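Local atomic coordinates of serine protease inhibitor 4, isoform B (Drosophila melanogaster, PDB entry 4P0F), a protein that belongs to the serpin family and probably inhibits serine-type, and perhaps cysteine-type, endopeptidases. Residues 269-274 / 358-363; 234-239 / 352-357. One frame throughout, in Å; residues are numbered along the deposited sequence.

Overall arrangement
Contacts 1 and 2 lie side by side, their centres about 8 Å apart. In serpin terms both join sheet B, through strands 230-237 and 360-366, to sheet C, through strand 352-355 and the first part of 263-281, whose later part runs into sheet A. The order along the chain is 234-239, 269-274, 352-357, 358-363, so the two contacts interlock. Segment 352-357 runs straight on into 358-363. Two probable hydrogen bonds tie the contacts together: His358 NE2 to Pro237 O (2.8 Å) and Ala356 N to Lys270 O (2.8 Å). In serpins segment 352-357 follows the reactive loop, and both contacts lie where the chain passes from sheet C to sheet B.

Contact 1 of 2, residues 269-274 / 358-363; sequences LKLPRF and HPFTYV
Phe360 meets Phe274 across this contact, and beside it in the chain Thr361 OG1 is gripped by two groups, the carbonyl oxygen of Gly375 and the hydroxyl of Tyr22. No hydrogen bond joins the two segments themselves. They meet through apolar side chains, and the buried surface is small, 172 Å².

The Phe360 ring is the central piece. Its far end touches three residues of 269-274. Phe274 CE1 lies at the ring edge, near the ring plane, 4.1 Å from Phe360 CZ. Pro272 and Phe360 reach toward each other from opposite directions, and Pro272 CD comes within 4.1 Å of Phe360 CE2. Pro272 CG lies almost as close to the same carbon. Leu271 adds a looser touch, with CD1 4.3 Å from Phe360 CZ. Leu271 CB does not point straight at the partner segment; the side chain then bends so that the methyl comes nearer to the ring.

Tyr362, two residues on, extends the patch. Tyr362 CE2 sits 4.0 Å from Phe274 CZ and touches Phe274 CE2 as well. These two rings are inclined at 56°, with centroids 5.7 Å apart, so they meet obliquely. CB of Phe360 and of Tyr362 points toward 269-274. In both, CG sits between the backbone N and the carbonyl carbon (chi1 60° and 62°), and the two rings leave the strand in a similar way.

All five touching residues are buried. Strand 360-366 belongs to serpin sheet B, between strands 230-237 and 370-377. Ile234 touches both Leu271 and Phe360, and Val377 touches both Phe274 and Phe360. Pro272 also packs on Met201 of strand 197-213. The cluster lies where sheet B meets the strand that leads from sheet C toward sheet A.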
# COMPACT_ATOMS: atom_id res chain seq x y z
N LEU A 269 18.06 -0.38 -20.42
CA LEU A 269 17.09 -0.99 -19.53
C LEU A 269 16.33 -2.11 -20.21
O LEU A 269 15.90 -1.96 -21.36
CB LEU A 269 16.11 0.08 -19.05
CG LEU A 269 14.87 -0.39 -18.29
CD1 LEU A 269 15.25 -1.05 -16.97
CD2 LEU A 269 13.94 0.80 -18.06
N LYS A 270 16.16 -3.23 -19.50
CA LYS A 270 15.17 -4.24 -19.90
C LYS A 270 14.28 -4.52 -18.70
O LYS A 270 14.76 -4.82 -17.61
CB LYS A 270 15.82 -5.52 -20.42
CG LYS A 270 16.52 -5.36 -21.76
CD LYS A 270 17.27 -6.62 -22.15
CE LYS A 270 17.14 -6.89 -23.64
NZ LYS A 270 17.73 -5.82 -24.48
N LEU A 271 12.97 -4.42 -18.91
CA LEU A 271 11.99 -4.55 -17.84
C LEU A 271 10.84 -5.42 -18.30
O LEU A 271 10.33 -5.21 -19.40
CB LEU A 271 11.47 -3.17 -17.43
CG LEU A 271 10.53 -3.11 -16.23
CD1 LEU A 271 11.28 -3.47 -14.96
CD2 LEU A 271 9.95 -1.72 -16.13
N PRO A 272 10.41 -6.39 -17.48
CA PRO A 272 9.25 -7.19 -17.90
C PRO A 272 7.98 -6.36 -17.96
O PRO A 272 7.77 -5.46 -17.15
CB PRO A 272 9.13 -8.27 -16.82
CG PRO A 272 10.41 -8.22 -16.04
CD PRO A 272 10.93 -6.82 -16.17
N ARG A 273 7.14 -6.66 -18.95
CA ARG A 273 5.77 -6.18 -18.99
C ARG A 273 4.97 -7.12 -18.09
O ARG A 273 4.71 -8.26 -18.46
CB ARG A 273 5.25 -6.17 -20.44
CG ARG A 273 3.88 -5.53 -20.63
CD ARG A 273 3.49 -5.44 -22.12
NE ARG A 273 3.27 -6.75 -22.71
CZ ARG A 273 3.54 -7.10 -23.96
NH1 ARG A 273 4.10 -6.24 -24.82
NH2 ARG A 273 3.27 -8.33 -24.35
N PHE A 274 4.60 -6.65 -16.90
CA PHE A 274 4.01 -7.56 -15.91
C PHE A 274 2.84 -6.94 -15.18
O PHE A 274 2.63 -5.73 -15.20
CB PHE A 274 5.09 -8.01 -14.90
CG PHE A 274 5.45 -6.97 -13.86
CD1 PHE A 274 6.44 -6.03 -14.10
CD2 PHE A 274 4.82 -6.96 -12.62
CE1 PHE A 274 6.78 -5.08 -13.14
CE2 PHE A 274 5.15 -6.02 -11.66
CZ PHE A 274 6.13 -5.08 -11.91
N HIS A 358 15.48 -11.17 -13.43
CA HIS A 358 15.42 -12.10 -12.31
C HIS A 358 14.76 -11.34 -11.17
O HIS A 358 14.50 -10.15 -11.32
CB HIS A 358 16.82 -12.65 -11.97
CG HIS A 358 17.82 -11.61 -11.56
ND1 HIS A 358 18.81 -11.15 -12.41
CD2 HIS A 358 18.00 -10.96 -10.39
CE1 HIS A 358 19.54 -10.26 -11.78
NE2 HIS A 358 19.07 -10.12 -10.55
N PRO A 359 14.45 -12.01 -10.05
CA PRO A 359 13.57 -11.36 -9.06
C PRO A 359 14.08 -10.02 -8.52
O PRO A 359 15.28 -9.85 -8.26
CB PRO A 359 13.48 -12.40 -7.95
CG PRO A 359 13.57 -13.69 -8.68
CD PRO A 359 14.62 -13.44 -9.74
N PHE A 360 13.15 -9.08 -8.36
CA PHE A 360 13.48 -7.73 -7.93
C PHE A 360 12.37 -7.14 -7.07
O PHE A 360 11.26 -7.69 -6.99
CB PHE A 360 13.77 -6.81 -9.13
CG PHE A 360 12.62 -6.66 -10.10
CD1 PHE A 360 11.66 -5.66 -9.92
CD2 PHE A 360 12.51 -7.49 -11.20
CE1 PHE A 360 10.62 -5.51 -10.83
CE2 PHE A 360 11.48 -7.34 -12.10
CZ PHE A 360 10.53 -6.36 -11.91
N THR A 361 12.69 -6.05 -6.38
CA THR A 361 11.71 -5.33 -5.60
C THR A 361 11.52 -3.96 -6.23
O THR A 361 12.39 -3.47 -6.96
CB THR A 361 12.12 -5.24 -4.10
OG1 THR A 361 11.10 -4.54 -3.36
CG2 THR A 361 13.40 -4.52 -3.94
N TYR A 362 10.36 -3.36 -6.01
CA TYR A 362 10.05 -2.08 -6.61
C TYR A 362 9.18 -1.25 -5.66
O TYR A 362 8.47 -1.78 -4.80
CB TYR A 362 9.36 -2.25 -7.97
CG TYR A 362 8.04 -2.97 -7.90
CD1 TYR A 362 6.88 -2.27 -7.60
CD2 TYR A 362 7.95 -4.34 -8.08
CE1 TYR A 362 5.66 -2.91 -7.51
CE2 TYR A 362 6.74 -4.99 -7.99
CZ TYR A 362 5.60 -4.27 -7.70
OH TYR A 362 4.38 -4.92 -7.59
N VAL A 363 9.27 0.06 -5.83
CA VAL A 363 8.54 1.03 -5.03
C VAL A 363 8.05 2.14 -5.93
O VAL A 363 8.80 2.66 -6.75
CB VAL A 363 9.42 1.64 -3.92
CG1 VAL A 363 8.55 2.43 -2.93
CG2 VAL A 363 10.21 0.56 -3.20

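Contact 2 of 2, residues 234-239 / 352-357; sequences IVLPNT and IEFFAD
Leu236 lays a methyl over the ring of Phe354 in a CH-pi contact. Leu236 CD2 is 4.1 Å from the centroid of the Phe354 ring and 13° off its normal. Leu236 CG is anti to the backbone N (chi1 -178°), and from there the two methyls part: CD2 goes to the ring and CD1 to Ala356.

Plain apolar packing surrounds this contact. Leu236 CB presses on the outer end of the ring, 3.7 Å from Phe354 CZ. Ile234 comes to the ring edge, in its plane, with CG2 3.9 Å from Phe354 CE1. The ring thus has leucine over one face and isoleucine at its rim. Leu236 CD1 stands 4.0 Å from Ala356 CA.

Two backbone oxygens take part by packing alone, since no hydrogen bond crosses between the segments. Ile234 O lies 3.9 Å from Phe354 CZ, oblique to the ring. Leu236 CD2 also rests against the main chain, 3.5 Å from Phe355 O. That oxygen accepts a weak hydrogen bond from Asp357 N, closing an inverse gamma turn centred on Ala356. The turn follows the end of strand 352-355, and the Ala356 CB points toward 234-239.

Replacing Phe354 with an alanine here would probably open a gap between the strands and leave Leu236 CD2 and Ile234 CG2 without the ring they pack on.

Strands 234-237 and 352-355 cross almost at right angles (93°), with their axes 9.1 Å apart at closest approach. This is sheet B crossing sheet C of the serpin fold. Phe354 also reaches Met219 and Leu221 of strand 218-224, and Val267 and Leu269 of the neighbouring strand 263-281. Behind strand 230-237, helix 243-249 packs on Val235 and Pro237 through Leu246.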
# COMPACT_ATOMS: atom_id res chain seq x y z
N ILE A 234 13.28 0.65 -8.93
CA ILE A 234 13.53 -0.78 -9.04
C ILE A 234 14.85 -1.08 -8.34
O ILE A 234 15.84 -0.42 -8.62
CB ILE A 234 13.61 -1.23 -10.52
CG1 ILE A 234 12.33 -0.85 -11.26
CG2 ILE A 234 13.83 -2.73 -10.61
CD1 ILE A 234 12.48 -0.82 -12.76
N VAL A 235 14.85 -2.04 -7.42
CA VAL A 235 16.08 -2.47 -6.77
C VAL A 235 16.32 -3.92 -7.14
O VAL A 235 15.52 -4.80 -6.83
CB VAL A 235 16.03 -2.29 -5.25
CG1 VAL A 235 17.43 -2.45 -4.67
CG2 VAL A 235 15.45 -0.93 -4.89
N LEU A 236 17.43 -4.13 -7.83
CA LEU A 236 17.75 -5.39 -8.49
C LEU A 236 18.98 -6.04 -7.84
O LEU A 236 20.07 -5.47 -7.89
CB LEU A 236 18.03 -5.12 -9.97
CG LEU A 236 18.33 -6.31 -10.86
CD1 LEU A 236 17.13 -7.22 -10.99
CD2 LEU A 236 18.78 -5.80 -12.24
N PRO A 237 18.80 -7.22 -7.23
CA PRO A 237 19.98 -7.93 -6.71
C PRO A 237 21.00 -8.20 -7.81
O PRO A 237 20.61 -8.36 -8.97
CB PRO A 237 19.40 -9.24 -6.17
CG PRO A 237 17.96 -8.96 -5.93
CD PRO A 237 17.55 -7.93 -6.93
N ASN A 238 22.28 -8.25 -7.47
CA ASN A 238 23.32 -8.53 -8.47
C ASN A 238 23.33 -10.00 -8.90
O ASN A 238 23.87 -10.33 -9.95
CB ASN A 238 24.71 -8.16 -7.94
CG ASN A 238 24.91 -6.66 -7.79
OD1 ASN A 238 24.21 -5.85 -8.40
ND2 ASN A 238 25.90 -6.28 -6.98
N THR A 239 22.75 -10.87 -8.08
CA THR A 239 22.71 -12.30 -8.39
C THR A 239 21.27 -12.76 -8.59
O THR A 239 20.33 -12.19 -8.04
CB THR A 239 23.33 -13.17 -7.27
OG1 THR A 239 22.57 -13.00 -6.07
CG2 THR A 239 24.79 -12.79 -7.03
N ILE A 352 25.28 1.67 -19.06
CA ILE A 352 25.17 0.63 -18.04
C ILE A 352 23.95 -0.23 -18.36
O ILE A 352 22.87 0.29 -18.65
CB ILE A 352 25.05 1.26 -16.64
CG1 ILE A 352 26.37 1.94 -16.28
CG2 ILE A 352 24.66 0.22 -15.59
CD1 ILE A 352 26.33 2.77 -15.02
N GLU A 353 24.12 -1.55 -18.31
CA GLU A 353 22.99 -2.47 -18.48
C GLU A 353 22.24 -2.65 -17.16
O GLU A 353 22.85 -2.84 -16.10
CB GLU A 353 23.47 -3.82 -19.00
CG GLU A 353 24.14 -3.72 -20.37
CD GLU A 353 24.46 -5.07 -20.95
OE1 GLU A 353 24.53 -6.05 -20.19
OE2 GLU A 353 24.64 -5.14 -22.18
N PHE A 354 20.92 -2.55 -17.23
CA PHE A 354 20.06 -2.80 -16.10
C PHE A 354 18.94 -3.70 -16.59
O PHE A 354 17.94 -3.22 -17.11
CB PHE A 354 19.52 -1.49 -15.52
CG PHE A 354 18.86 -1.64 -14.18
CD1 PHE A 354 17.57 -2.10 -14.07
CD2 PHE A 354 19.55 -1.32 -13.02
CE1 PHE A 354 16.95 -2.24 -12.83
CE2 PHE A 354 18.94 -1.45 -11.78
CZ PHE A 354 17.64 -1.91 -11.68
N PHE A 355 19.16 -5.01 -16.49
CA PHE A 355 18.27 -6.01 -17.08
C PHE A 355 17.54 -6.69 -15.95
O PHE A 355 18.12 -7.52 -15.24
CB PHE A 355 19.04 -7.05 -17.91
CG PHE A 355 19.73 -6.50 -19.14
CD1 PHE A 355 19.52 -5.20 -19.58
CD2 PHE A 355 20.60 -7.31 -19.87
CE1 PHE A 355 20.16 -4.72 -20.72
CE2 PHE A 355 21.24 -6.83 -21.00
CZ PHE A 355 21.02 -5.54 -21.43
N ALA A 356 16.27 -6.35 -15.77
CA ALA A 356 15.48 -6.89 -14.66
C ALA A 356 14.91 -8.25 -15.02
O ALA A 356 13.68 -8.44 -15.14
CB ALA A 356 14.38 -5.92 -14.28
N ASP A 357 15.81 -9.20 -15.23
CA ASP A 357 15.44 -10.52 -15.75
C ASP A 357 15.58 -11.59 -14.68
O ASP A 357 15.79 -12.76 -14.99
CB ASP A 357 16.29 -10.87 -16.97
CG ASP A 357 17.79 -10.94 -16.68
OD1 ASP A 357 18.21 -10.80 -15.51
OD2 ASP A 357 18.56 -11.17 -17.63